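Local atomic coordinates of origin of replication complex subunit 1B (Arabidopsis thaliana, PDB entry 5HH7), a protein that helps form the origin recognition complex that binds replication origins, and reads the histone H3 tail through its BAH-PHD cassette. Residues Arg153-Pro158 against Phe211-Glu216. Sequence-based numbering, arbitrary orientation.
Sequences RWYMIP and FLCEYE
Arg153 NH2 is the polar atom shared here: it donates to Glu216 OE1 at 3.0 Å, a salt bridge, and makes a weak hydrogen bond to Asn178 OD1. The acceptor lies in the guanidinium plane, at its edge, yet the N-H...O angle is only 136° and the nitrogen meets OE1 from above the carboxylate plane. With the two flat groups 58° apart, this is a one-bond salt bridge, not the bidentate, coplanar arrangement. Arginine suits the place through its reach. Its chain is fully extended, with CG anti to the backbone N (chi1 -173°), and its several N-H groups let NE bond Thr177 O while NH2 turns to the glutamate. Glu216, its chain crossing that of Arg153 at about a right angle, suits its place because a carboxylate brings both the opposite charge and a second oxygen, OE2, to accept from Asn178 ND2; Asn178 thus bonds Glu216 and, weakly, Arg153.

Deeper in, Cys213 SG lies against the rim of the Tyr155 ring, 3.9 Å from CE1. It stands 5.2 Å from the ring centroid and nearly in the ring plane, an edge-on sulfur-aromatic contact. A small, polarisable thiol fits beside a buried aromatic edge, and tyrosine adds a hydroxyl whose polarity is met by Asp31 OD1.

Both segments belong to the BAH domain, and their backbones stay well apart, the nearest CA atoms, those of Tyr155 and Cys213, being 8.9 Å from each other. Strand 175-184 pairs with both 148-156 (antiparallel) and 210-218 (parallel); the salt bridge spans it, Arg153 packing on its Leu176 and Phe180, while Tyr155 rests on Ala133 and Arg135 of strand 132-142.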
# COMPACT_ATOMS: atom_id res chain seq x y z
N ARG A 153 3.97 13.20 -4.54
CA ARG A 153 4.54 13.37 -3.22
C ARG A 153 4.79 11.98 -2.65
O ARG A 153 3.85 11.25 -2.35
CB ARG A 153 3.60 14.16 -2.30
CG ARG A 153 4.22 14.51 -0.95
CD ARG A 153 3.26 15.28 -0.05
NE ARG A 153 3.85 15.56 1.26
CZ ARG A 153 3.23 16.18 2.25
NH1 ARG A 153 1.98 16.61 2.09
NH2 ARG A 153 3.85 16.39 3.40
N TRP A 154 6.07 11.62 -2.53
CA TRP A 154 6.44 10.24 -2.24
C TRP A 154 6.12 9.78 -0.83
O TRP A 154 6.36 10.49 0.15
CB TRP A 154 7.94 10.03 -2.50
CG TRP A 154 8.36 10.29 -3.91
CD1 TRP A 154 9.23 11.25 -4.34
CD2 TRP A 154 7.94 9.58 -5.08
NE1 TRP A 154 9.38 11.18 -5.71
CE2 TRP A 154 8.60 10.16 -6.19
CE3 TRP A 154 7.07 8.51 -5.31
CZ2 TRP A 154 8.41 9.71 -7.49
CZ3 TRP A 154 6.89 8.06 -6.61
CH2 TRP A 154 7.56 8.66 -7.68
N TYR A 155 5.58 8.57 -0.72
CA TYR A 155 5.56 7.87 0.55
C TYR A 155 6.91 7.19 0.72
O TYR A 155 7.67 7.05 -0.25
CB TYR A 155 4.43 6.83 0.60
CG TYR A 155 3.04 7.41 0.75
CD1 TYR A 155 2.56 7.81 1.99
CD2 TYR A 155 2.20 7.55 -0.35
CE1 TYR A 155 1.30 8.34 2.14
CE2 TYR A 155 0.92 8.08 -0.21
CZ TYR A 155 0.48 8.47 1.04
OH TYR A 155 -0.79 9.00 1.20
N MET A 156 7.21 6.77 1.94
CA MET A 156 8.44 6.05 2.22
C MET A 156 8.18 4.99 3.28
O MET A 156 7.52 5.26 4.28
CB MET A 156 9.54 7.01 2.67
CG MET A 156 10.84 6.33 3.11
SD MET A 156 12.13 7.51 3.60
CE MET A 156 12.58 8.19 2.00
N ILE A 157 8.69 3.78 3.06
CA ILE A 157 8.57 2.72 4.05
C ILE A 157 9.59 2.97 5.16
O ILE A 157 10.64 3.56 4.92
CB ILE A 157 8.75 1.32 3.43
CG1 ILE A 157 10.16 1.17 2.85
CG2 ILE A 157 7.70 1.07 2.36
CD1 ILE A 157 10.43 -0.22 2.29
N PRO A 158 9.26 2.55 6.40
CA PRO A 158 10.13 2.80 7.55
C PRO A 158 11.57 2.32 7.36
O PRO A 158 12.49 3.00 7.82
CB PRO A 158 9.44 2.02 8.68
CG PRO A 158 8.00 2.05 8.31
CD PRO A 158 7.99 1.92 6.80
N PHE A 211 -3.02 0.78 3.38
CA PHE A 211 -1.87 1.15 4.19
C PHE A 211 -2.24 2.18 5.24
O PHE A 211 -3.26 2.85 5.14
CB PHE A 211 -0.74 1.68 3.31
CG PHE A 211 -0.32 0.73 2.24
CD1 PHE A 211 0.62 -0.25 2.50
CD2 PHE A 211 -0.88 0.80 0.97
CE1 PHE A 211 1.00 -1.15 1.51
CE2 PHE A 211 -0.50 -0.10 -0.02
CZ PHE A 211 0.44 -1.07 0.25
N LEU A 212 -1.39 2.29 6.25
CA LEU A 212 -1.56 3.27 7.31
C LEU A 212 -0.56 4.40 7.12
O LEU A 212 0.62 4.15 6.86
CB LEU A 212 -1.29 2.61 8.67
CG LEU A 212 -1.04 3.57 9.84
CD1 LEU A 212 -2.32 4.28 10.23
CD2 LEU A 212 -0.43 2.84 11.04
N CYS A 213 -1.02 5.64 7.23
CA CYS A 213 -0.11 6.77 7.32
C CYS A 213 -0.59 7.78 8.34
O CYS A 213 -1.66 8.38 8.18
CB CYS A 213 0.07 7.46 5.97
SG CYS A 213 1.29 8.81 6.03
N GLU A 214 0.20 7.96 9.39
CA GLU A 214 -0.11 8.93 10.43
C GLU A 214 0.80 10.15 10.33
O GLU A 214 0.39 11.26 10.68
CB GLU A 214 0.04 8.29 11.82
CG GLU A 214 -0.23 9.24 12.98
CD GLU A 214 -0.45 8.52 14.29
OE1 GLU A 214 -0.15 7.31 14.37
OE2 GLU A 214 -0.94 9.16 15.25
N TYR A 215 2.02 9.95 9.86
CA TYR A 215 3.03 11.00 9.92
C TYR A 215 3.57 11.47 8.59
O TYR A 215 3.74 10.70 7.64
CB TYR A 215 4.23 10.56 10.77
CG TYR A 215 3.87 10.18 12.18
CD1 TYR A 215 3.72 11.15 13.17
CD2 TYR A 215 3.67 8.85 12.53
CE1 TYR A 215 3.39 10.80 14.46
CE2 TYR A 215 3.33 8.49 13.81
CZ TYR A 215 3.20 9.47 14.78
OH TYR A 215 2.86 9.10 16.06
N GLU A 216 3.86 12.77 8.55
CA GLU A 216 4.70 13.35 7.53
C GLU A 216 6.15 13.22 8.00
O GLU A 216 6.46 13.53 9.14
CB GLU A 216 4.35 14.83 7.36
CG GLU A 216 5.31 15.62 6.50
CD GLU A 216 5.00 17.11 6.54
OE1 GLU A 216 3.88 17.49 6.14
OE2 GLU A 216 5.87 17.88 6.99